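Local structure of tyrosine--tRNA ligase (Pyrococcus horikoshii, 2CYC) at residues V10-T15 with I58-K63; T50-G55 with E107-D112; G128-T133 with Q172-F177. The protein probably catalyses the two-step attachment of tyrosine to its cognate tRNA, activating the amino acid with ATP as tyrosyl-AMP before transferring it to the acceptor end. All blocks are in the same frame, centred on the assembly; numbering follows the deposited sequence.

Interaction 1. Residues V10-T15 with I58-K63; sequences VLKKPT and IADFQK
Val10, in the last turn of helix 3-11, meets Phe61 of helix 48-63 chiefly through a methyl: CG1 stands 4.0 Å from Phe61 CE1, at the edge of the ring and near its plane. CG1 lies anti to the backbone N (chi1 173°) and touches the ring; the two side chains cross at about a right angle. The chain leaves helical geometry at Lys12, whose side chain runs alongside the carboxylate of Asp60 from CG to NZ. Lys12 CG is 3.3 Å from Asp60 OD2, and a bend at chi3 (-69°) brings NZ to 3.1 Å from OD1 in a salt bridge that reaches this oxygen from above the carboxylate plane, 40° out of it. Glu300 is a second anionic partner of Lys12 NZ, and Lys57 pairs with Asp60 OD2. Replacing Lys12 with an alanine would probably leave Asp60 OD1 and Glu300 without a shared cation and uncover the carboxylate along the length of the lost chain. At Lys13 the backbone takes over: a water donates to its carbonyl O and to Asp60 OD2, at 2.6 Å from each. A cis peptide bond precedes Pro14, and Thr15 folds back to give its OG1 proton to Val10 O at 2.6 Å, in the carbonyl plane, fastening both ends of the turn. The Lys57 amino group also bonds to the carbonyls of Val10 and Lys12. Pro14 packs on helices 48-63 and 288-297, while Val10, Thr15 and Phe61 all rest on Val221 of strand 214-223.

Interaction 2. Residues T50-G55 with E107-D112; sequences TGLMAG and EVMGGD
A Schellman motif ends helix 87-108, and the residue just before its glycine, Met109, lies against helix 48-63 within the class I synthetase domain. Gly110, at positive phi (87°), is the C-prime residue: its N bonds to Glu107 O at 3.0 Å, while Gly111 N returns to Ile106 O. A beta carbon at Gly110 would crowd the carbonyl oxygen of Met109, a reason for glycine that lies in the turn alone. Met109 is the first residue to leave helical geometry, and its CB points at helix 48-63. Its chain is bent at both chi2 (-47°) and chi3 (-76°), folding it over the backbone of that helix. CB lies 3.8 Å from Gly55 C, CG is 3.5 Å from Leu52 O, and the terminal CE also comes near this carbonyl. The sulfur turns instead to the leucine side chain, with SD 3.9 Å from Leu52 CD2 and a little farther from its CB; the two side chains cross at about a right angle. The same methyl, Leu52 CD2, also meets Val108 CG2 at 4.1 Å, so one leucine branch touches two successive residues at the helix end. Gly55 allows this close approach: a CB there would point at Met109 and crowd its CG; within its own helix it would also clash with Gly51 O. No hydrogen bond joins the two segments; the contact is made by van der Waals packing, part of it against backbone carbonyls. Beyond it, Leu52 and Met53 touch Ile296 of helix 288-297, and Met109 reaches Arg299. Ala54 packs on Ile38 and Phe40, placing helix 48-63 between strand 36-40 of the mixed central sheet and the end of helix 87-108.

Interaction 3. Residues G128-T133 with Q172-F177; sequences GDYWQT and QVADIF. With TYR (tyrosine), chain C.
Segments 128-133 and 172-177, of helices 128-138 and 164-178, pass each other with their axes 9.6 Å apart at the closest and their N-to-C directions 117° from parallel; the CA atoms of Thr133 and Ala174 make the nearest approach of the backbones. The small side chain of Ala174 sits at this point. Its CB points at the other helix, where it meets Thr133 CG2 at 4.1 Å and lies obliquely to the ring of Tyr130, 3.9 Å from CE1. Thr133 turns its hydroxyl to His207 and keeps its methyl for the alanine. With CG anti to the backbone N (chi1 161°), the Tyr130 ring passes Ala174 and its hydroxyl reaches Asp175. Its OH lies 2.7 Å from Asp175 OD1, with the oxygen at the ring edge and the ring and carboxylate planes 25° apart. Met171 O is also a hydrogen-bonding partner of this hydroxyl. The other carboxylate oxygen, Asp175 OD2, accepts a bond from the hydroxyl of the bound tyrosine at 2.5 Å, and His76 adds a weak hydrogen bond. One carboxylate is thus shared between a buried phenol of the protein and the phenol of the substrate, and Tyr130 stands in the second shell, where it probably helps hold the rotation of Asp175. Gln172, one turn earlier, extends beside the substrate ring, and its OE1 accepts from the amino N of the ligand at 2.9 Å; its NE2 bonds to Gln190. Nearby, Trp131 stacks on Trp131 of the second subunit of the homodimer. Gln172 and Asp175, with Tyr37, Tyr168 and Gln190, which also bond the ligand, are part of the tyrosine pocket of this class I synthetase.

From the N terminus, residues 10-15, at the end of the first helix, pack on 58-63, so interaction 1 closes a loop spanning most of strand 15-19, helix 21-30, strand 36-40 and the first part of helix 48-63. Interaction 2 opens inside that loop, at 50-55, and closes beyond it, at 107-112, after strand 69-72 and helix 74-79, bringing the end of helix 87-108 back to helix 48-63; the two therefore cross. They touch directly: Gln62 OE1 lies 2.8 Å from Asp112 N, a probable hydrogen bond, and Pro14 packs on Met53. Interaction 3 follows in series, its centre about 26 Å from that of interaction 1, joining helices beside the tyrosine pocket and the dimer partner.

Interaction 1. Residues V10-T15 with I58-K63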
loop_
_atom_site.group_PDB
_atom_site.type_symbol
_atom_site.label_atom_id
_atom_site.label_comp_id
_atom_site.label_asym_id
_atom_site.label_seq_id
_atom_site.Cartn_x
_atom_site.Cartn_y
_atom_site.Cartn_z
ATOM N N VAL A 10 -30.659 -10.242 12.021
ATOM C CA VAL A 10 -29.550 -9.988 11.101
ATOM C C VAL A 10 -30.012 -10.209 9.660
ATOM O O VAL A 10 -29.666 -9.450 8.754
ATOM C CB VAL A 10 -28.352 -10.925 11.402
ATOM C CG1 VAL A 10 -27.268 -10.779 10.320
ATOM C CG2 VAL A 10 -27.778 -10.600 12.764
ATOM N N LEU A 11 -30.823 -11.246 9.476
ATOM C CA LEU A 11 -31.338 -11.630 8.168
ATOM C C LEU A 11 -32.464 -10.780 7.575
ATOM O O LEU A 11 -32.599 -10.712 6.358
ATOM C CB LEU A 11 -31.791 -13.093 8.221
ATOM C CG LEU A 11 -30.727 -14.182 8.049
ATOM C CD1 LEU A 11 -30.340 -14.266 6.592
ATOM C CD2 LEU A 11 -29.500 -13.885 8.909
ATOM N N LYS A 12 -33.256 -10.118 8.407
ATOM C CA LYS A 12 -34.372 -9.338 7.882
ATOM C C LYS A 12 -33.989 -8.218 6.917
ATOM O O LYS A 12 -32.920 -7.600 7.043
ATOM C CB LYS A 12 -35.208 -8.762 9.025
ATOM C CG LYS A 12 -34.431 -7.897 9.986
ATOM C CD LYS A 12 -35.317 -7.359 11.115
ATOM C CE LYS A 12 -36.335 -6.343 10.611
ATOM N NZ LYS A 12 -36.861 -5.501 11.717
ATOM N N LYS A 13 -34.873 -7.968 5.948
ATOM C CA LYS A 13 -34.647 -6.926 4.950
ATOM C C LYS A 13 -34.357 -5.630 5.668
ATOM O O LYS A 13 -34.888 -5.386 6.743
ATOM C CB LYS A 13 -35.876 -6.759 4.051
ATOM C CG LYS A 13 -36.053 -7.899 3.071
ATOM C CD LYS A 13 -37.182 -7.635 2.086
ATOM C CE LYS A 13 -36.981 -8.456 0.812
ATOM N NZ LYS A 13 -36.695 -9.891 1.094
ATOM N N PRO A 14 -33.579 -4.738 5.042
ATOM C CA PRO A 14 -32.968 -4.854 3.713
ATOM C C PRO A 14 -31.769 -5.792 3.508
ATOM O O PRO A 14 -31.088 -5.695 2.491
ATOM C CB PRO A 14 -32.631 -3.404 3.378
ATOM C CG PRO A 14 -32.178 -2.883 4.719
ATOM C CD PRO A 14 -33.239 -3.446 5.665
ATOM N N THR A 15 -31.489 -6.681 4.451
ATOM C CA THR A 15 -30.374 -7.601 4.244
ATOM C C THR A 15 -30.626 -8.355 2.937
ATOM O O THR A 15 -31.744 -8.802 2.679
ATOM C CB THR A 15 -30.265 -8.647 5.363
ATOM O OG1 THR A 15 -29.871 -8.008 6.580
ATOM C CG2 THR A 15 -29.246 -9.722 4.990
ATOM N N ILE A 58 -28.539 -1.158 11.272
ATOM C CA ILE A 58 -27.909 -0.805 12.527
ATOM C C ILE A 58 -28.937 -1.012 13.645
ATOM O O ILE A 58 -28.614 -1.576 14.700
ATOM C CB ILE A 58 -27.391 0.647 12.483
ATOM C CG1 ILE A 58 -26.074 0.688 11.679
ATOM C CG2 ILE A 58 -27.172 1.168 13.886
ATOM C CD1 ILE A 58 -25.628 2.104 11.285
ATOM N N ALA A 59 -30.178 -0.596 13.400
ATOM C CA ALA A 59 -31.242 -0.767 14.387
ATOM C C ALA A 59 -31.458 -2.250 14.669
ATOM O O ALA A 59 -31.580 -2.655 15.829
ATOM C CB ALA A 59 -32.555 -0.131 13.886
ATOM N N ASP A 60 -31.512 -3.060 13.612
ATOM C CA ASP A 60 -31.704 -4.501 13.782
ATOM C C ASP A 60 -30.571 -5.121 14.586
ATOM O O ASP A 60 -30.808 -5.936 15.489
ATOM C CB ASP A 60 -31.771 -5.227 12.431
ATOM C CG ASP A 60 -32.977 -4.829 11.604
ATOM O OD1 ASP A 60 -33.994 -4.391 12.184
ATOM O OD2 ASP A 60 -32.912 -4.978 10.368
ATOM N N PHE A 61 -29.340 -4.742 14.245
ATOM C CA PHE A 61 -28.176 -5.298 14.920
ATOM C C PHE A 61 -28.187 -4.987 16.418
ATOM O O PHE A 61 -27.909 -5.868 17.237
ATOM C CB PHE A 61 -26.866 -4.798 14.268
ATOM C CG PHE A 61 -26.700 -5.210 12.811
ATOM C CD1 PHE A 61 -27.194 -6.434 12.351
ATOM C CD2 PHE A 61 -26.029 -4.382 11.910
ATOM C CE1 PHE A 61 -27.021 -6.832 11.014
ATOM C CE2 PHE A 61 -25.848 -4.766 10.564
ATOM C CZ PHE A 61 -26.347 -5.997 10.117
ATOM N N GLN A 62 -28.513 -3.747 16.774
ATOM C CA GLN A 62 -28.558 -3.350 18.177
ATOM C C GLN A 62 -29.526 -4.273 18.930
ATOM O O GLN A 62 -29.198 -4.776 20.008
ATOM C CB GLN A 62 -29.027 -1.888 18.327
ATOM C CG GLN A 62 -28.088 -0.819 17.751
ATOM C CD GLN A 62 -28.552 0.607 18.083
ATOM O OE1 GLN A 62 -29.721 0.954 17.905
ATOM N NE2 GLN A 62 -27.630 1.434 18.563
ATOM N N LYS A 63 -30.707 -4.511 18.355
ATOM C CA LYS A 63 -31.700 -5.372 19.009
ATOM C C LYS A 63 -31.234 -6.808 19.181
ATOM O O LYS A 63 -31.721 -7.531 20.054
ATOM C CB LYS A 63 -33.023 -5.367 18.234
ATOM C CG LYS A 63 -33.793 -4.069 18.351
ATOM C CD LYS A 63 -35.142 -4.149 17.646
ATOM C CE LYS A 63 -35.869 -2.800 17.673
ATOM N NZ LYS A 63 -35.118 -1.725 16.955
HETATM O O HOH W 1 -34.738 -3.862 8.819
#

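Interaction 2. Residues T50-G55 with E107-D112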
loop_
_atom_site.group_PDB
_atom_site.type_symbol
_atom_site.label_atom_id
_atom_site.label_comp_id
_atom_site.label_asym_id
_atom_site.label_seq_id
_atom_site.Cartn_x
_atom_site.Cartn_y
_atom_site.Cartn_z
ATOM N N THR A 50 -28.144 5.230 1.659
ATOM C CA THR A 50 -27.084 5.356 2.656
ATOM C C THR A 50 -27.626 5.467 4.081
ATOM O O THR A 50 -27.222 4.723 4.977
ATOM C CB THR A 50 -26.222 6.588 2.351
ATOM O OG1 THR A 50 -25.829 6.546 0.978
ATOM C CG2 THR A 50 -24.973 6.613 3.211
ATOM N N GLY A 51 -28.548 6.398 4.288
ATOM C CA GLY A 51 -29.092 6.583 5.616
ATOM C C GLY A 51 -30.106 5.553 6.076
ATOM O O GLY A 51 -29.911 4.916 7.119
ATOM N N LEU A 52 -31.177 5.374 5.303
ATOM C CA LEU A 52 -32.246 4.450 5.682
ATOM C C LEU A 52 -31.904 2.965 5.707
ATOM O O LEU A 52 -32.217 2.280 6.676
ATOM C CB LEU A 52 -33.483 4.678 4.799
ATOM C CG LEU A 52 -33.944 6.138 4.740
ATOM C CD1 LEU A 52 -35.376 6.180 4.234
ATOM C CD2 LEU A 52 -33.849 6.792 6.127
ATOM N N MET A 53 -31.267 2.459 4.661
ATOM C CA MET A 53 -30.938 1.042 4.635
ATOM C C MET A 53 -29.879 0.699 5.682
ATOM O O MET A 53 -30.018 -0.278 6.413
ATOM C CB MET A 53 -30.485 0.641 3.230
ATOM C CG MET A 53 -31.548 0.927 2.161
ATOM S SD MET A 53 -33.072 -0.068 2.359
ATOM C CE MET A 53 -34.105 1.043 3.298
ATOM N N ALA A 54 -28.821 1.497 5.766
ATOM C CA ALA A 54 -27.788 1.245 6.772
ATOM C C ALA A 54 -28.398 1.450 8.163
ATOM O O ALA A 54 -28.149 0.684 9.085
ATOM C CB ALA A 54 -26.612 2.199 6.576
ATOM N N GLY A 55 -29.208 2.495 8.294
ATOM C CA GLY A 55 -29.844 2.800 9.560
ATOM C C GLY A 55 -30.740 1.678 10.019
ATOM O O GLY A 55 -30.735 1.320 11.199
ATOM N N GLU A 107 -31.972 6.958 13.834
ATOM C CA GLU A 107 -33.087 7.246 14.708
ATOM C C GLU A 107 -34.453 7.039 14.051
ATOM O O GLU A 107 -35.311 6.383 14.634
ATOM C CB GLU A 107 -32.951 8.667 15.224
ATOM C CG GLU A 107 -34.035 9.107 16.160
ATOM C CD GLU A 107 -33.780 10.511 16.645
ATOM O OE1 GLU A 107 -32.861 10.693 17.473
ATOM O OE2 GLU A 107 -34.483 11.432 16.180
ATOM N N VAL A 108 -34.670 7.573 12.848
ATOM C CA VAL A 108 -35.973 7.375 12.206
ATOM C C VAL A 108 -36.218 5.928 11.815
ATOM O O VAL A 108 -37.365 5.523 11.634
ATOM C CB VAL A 108 -36.172 8.243 10.943
ATOM C CG1 VAL A 108 -36.031 9.718 11.295
ATOM C CG2 VAL A 108 -35.195 7.829 9.868
ATOM N N MET A 109 -35.154 5.146 11.667
ATOM C CA MET A 109 -35.326 3.736 11.319
ATOM C C MET A 109 -35.463 2.906 12.594
ATOM O O MET A 109 -35.393 1.680 12.561
ATOM C CB MET A 109 -34.151 3.228 10.473
ATOM C CG MET A 109 -34.045 3.925 9.121
ATOM S SD MET A 109 -35.662 4.026 8.269
ATOM C CE MET A 109 -35.844 2.324 7.691
ATOM N N GLY A 110 -35.644 3.587 13.723
ATOM C CA GLY A 110 -35.833 2.881 14.981
ATOM C C GLY A 110 -34.618 2.466 15.786
ATOM O O GLY A 110 -34.745 1.714 16.751
ATOM N N GLY A 111 -33.438 2.928 15.397
ATOM C CA GLY A 111 -32.253 2.569 16.152
ATOM C C GLY A 111 -31.967 3.643 17.189
ATOM O O GLY A 111 -32.594 4.695 17.177
ATOM N N ASP A 112 -31.029 3.372 18.086
ATOM C CA ASP A 112 -30.649 4.327 19.126
ATOM C C ASP A 112 -29.259 4.854 18.787
ATOM O O ASP A 112 -28.255 4.188 19.037
ATOM C CB ASP A 112 -30.618 3.640 20.496
ATOM C CG ASP A 112 -30.240 4.593 21.625
ATOM O OD1 ASP A 112 -29.855 5.755 21.346
ATOM O OD2 ASP A 112 -30.323 4.169 22.796
#

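Interaction 3. Residues G128-T133 with Q172-F177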
loop_
_atom_site.group_PDB
_atom_site.type_symbol
_atom_site.label_atom_id
_atom_site.label_comp_id
_atom_site.label_asym_id
_atom_site.label_seq_id
_atom_site.Cartn_x
_atom_site.Cartn_y
_atom_site.Cartn_z
ATOM N N GLY A 128 0.825 3.178 13.232
ATOM C CA GLY A 128 1.667 2.321 12.419
ATOM C C GLY A 128 1.363 0.831 12.509
ATOM O O GLY A 128 1.581 0.102 11.542
ATOM N N ASP A 129 0.872 0.364 13.658
ATOM C CA ASP A 129 0.573 -1.060 13.810
ATOM C C ASP A 129 -0.637 -1.441 12.948
ATOM O O ASP A 129 -0.822 -2.606 12.590
ATOM C CB ASP A 129 0.362 -1.415 15.293
ATOM C CG ASP A 129 -0.820 -0.709 15.909
ATOM O OD1 ASP A 129 -1.223 0.356 15.402
ATOM O OD2 ASP A 129 -1.341 -1.216 16.927
ATOM N N TYR A 130 -1.445 -0.444 12.602
ATOM C CA TYR A 130 -2.581 -0.656 11.720
ATOM C C TYR A 130 -1.989 -0.965 10.335
ATOM O O TYR A 130 -2.400 -1.912 9.651
ATOM C CB TYR A 130 -3.427 0.612 11.622
ATOM C CG TYR A 130 -4.339 0.634 10.410
ATOM C CD1 TYR A 130 -5.619 0.075 10.460
ATOM C CD2 TYR A 130 -3.909 1.191 9.198
ATOM C CE1 TYR A 130 -6.449 0.068 9.339
ATOM C CE2 TYR A 130 -4.730 1.184 8.076
ATOM C CZ TYR A 130 -5.997 0.624 8.153
ATOM O OH TYR A 130 -6.815 0.642 7.044
ATOM N N TRP A 131 -1.011 -0.162 9.930
ATOM C CA TRP A 131 -0.381 -0.349 8.624
ATOM C C TRP A 131 0.425 -1.635 8.528
ATOM O O TRP A 131 0.596 -2.202 7.435
ATOM C CB TRP A 131 0.463 0.880 8.272
ATOM C CG TRP A 131 -0.437 2.054 7.987
ATOM C CD1 TRP A 131 -0.879 2.995 8.879
ATOM C CD2 TRP A 131 -1.150 2.293 6.770
ATOM N NE1 TRP A 131 -1.836 3.797 8.291
ATOM C CE2 TRP A 131 -2.020 3.385 6.998
ATOM C CE3 TRP A 131 -1.146 1.686 5.513
ATOM C CZ2 TRP A 131 -2.876 3.879 6.008
ATOM C CZ3 TRP A 131 -2.002 2.181 4.526
ATOM C CH2 TRP A 131 -2.851 3.264 4.781
ATOM N N GLN A 132 0.907 -2.120 9.666
ATOM C CA GLN A 132 1.651 -3.364 9.644
ATOM C C GLN A 132 0.653 -4.450 9.231
ATOM O O GLN A 132 0.997 -5.404 8.534
ATOM C CB GLN A 132 2.233 -3.664 11.017
ATOM C CG GLN A 132 2.976 -5.002 11.086
ATOM C CD GLN A 132 3.740 -5.182 12.384
ATOM O OE1 GLN A 132 3.253 -4.827 13.458
ATOM N NE2 GLN A 132 4.940 -5.748 12.293
ATOM N N THR A 133 -0.593 -4.285 9.653
ATOM C CA THR A 133 -1.636 -5.240 9.307
ATOM C C THR A 133 -2.082 -5.038 7.853
ATOM O O THR A 133 -2.485 -5.989 7.189
ATOM C CB THR A 133 -2.803 -5.154 10.325
ATOM O OG1 THR A 133 -2.470 -5.977 11.452
ATOM C CG2 THR A 133 -4.129 -5.619 9.725
ATOM N N GLN A 172 -9.495 -1.215 3.511
ATOM C CA GLN A 172 -10.856 -1.573 3.912
ATOM C C GLN A 172 -10.842 -2.913 4.630
ATOM O O GLN A 172 -11.538 -3.091 5.636
ATOM C CB GLN A 172 -11.810 -1.640 2.702
ATOM C CG GLN A 172 -13.294 -1.905 3.093
ATOM C CD GLN A 172 -14.294 -1.403 2.054
ATOM O OE1 GLN A 172 -13.967 -0.541 1.241
ATOM N NE2 GLN A 172 -15.530 -1.922 2.097
ATOM N N VAL A 173 -10.052 -3.856 4.127
ATOM C CA VAL A 173 -9.977 -5.153 4.786
ATOM C C VAL A 173 -9.311 -5.007 6.160
ATOM O O VAL A 173 -9.781 -5.574 7.151
ATOM C CB VAL A 173 -9.207 -6.166 3.915
ATOM C CG1 VAL A 173 -8.970 -7.455 4.678
ATOM C CG2 VAL A 173 -10.011 -6.449 2.650
ATOM N N ALA A 174 -8.228 -4.233 6.216
ATOM C CA ALA A 174 -7.502 -3.991 7.467
ATOM C C ALA A 174 -8.392 -3.302 8.505
ATOM O O ALA A 174 -8.310 -3.593 9.703
ATOM C CB ALA A 174 -6.246 -3.140 7.192
ATOM N N ASP A 175 -9.246 -2.396 8.040
ATOM C CA ASP A 175 -10.161 -1.695 8.931
ATOM C C ASP A 175 -10.991 -2.702 9.713
ATOM O O ASP A 175 -11.332 -2.476 10.878
ATOM C CB ASP A 175 -11.131 -0.804 8.146
ATOM C CG ASP A 175 -10.443 0.345 7.454
ATOM O OD1 ASP A 175 -9.345 0.737 7.896
ATOM O OD2 ASP A 175 -11.019 0.863 6.480
ATOM N N ILE A 176 -11.333 -3.806 9.056
ATOM C CA ILE A 176 -12.137 -4.830 9.698
ATOM C C ILE A 176 -11.379 -5.525 10.825
ATOM O O ILE A 176 -11.846 -5.587 11.967
ATOM C CB ILE A 176 -12.622 -5.892 8.660
ATOM C CG1 ILE A 176 -13.690 -5.267 7.751
ATOM C CG2 ILE A 176 -13.157 -7.136 9.382
ATOM C CD1 ILE A 176 -14.056 -6.100 6.529
ATOM N N PHE A 177 -10.197 -6.033 10.514
ATOM C CA PHE A 177 -9.429 -6.753 11.517
ATOM C C PHE A 177 -8.857 -5.893 12.622
ATOM O O PHE A 177 -8.826 -6.314 13.773
ATOM C CB PHE A 177 -8.350 -7.576 10.819
ATOM C CG PHE A 177 -8.925 -8.659 9.961
ATOM C CD1 PHE A 177 -9.455 -9.815 10.545
ATOM C CD2 PHE A 177 -9.050 -8.484 8.589
ATOM C CE1 PHE A 177 -10.111 -10.776 9.770
ATOM C CE2 PHE A 177 -9.708 -9.439 7.800
ATOM C CZ PHE A 177 -10.241 -10.587 8.395
HETATM N N TYR C . -15.715 1.518 0.203
HETATM C CA TYR C . -16.879 2.061 0.967
HETATM C C TYR C . -17.793 2.866 0.045
HETATM O O TYR C . -17.396 3.112 -1.115
HETATM C CB TYR C . -16.386 2.950 2.120
HETATM C CG TYR C . -15.592 2.196 3.169
HETATM C CD1 TYR C . -16.169 1.155 3.895
HETATM C CD2 TYR C . -14.260 2.525 3.438
HETATM C CE1 TYR C . -15.434 0.451 4.866
HETATM C CE2 TYR C . -13.525 1.841 4.405
HETATM C CZ TYR C . -14.111 0.804 5.111
HETATM O OH TYR C . -13.369 0.121 6.059
HETATM O OXT TYR C . -18.892 3.245 0.494
#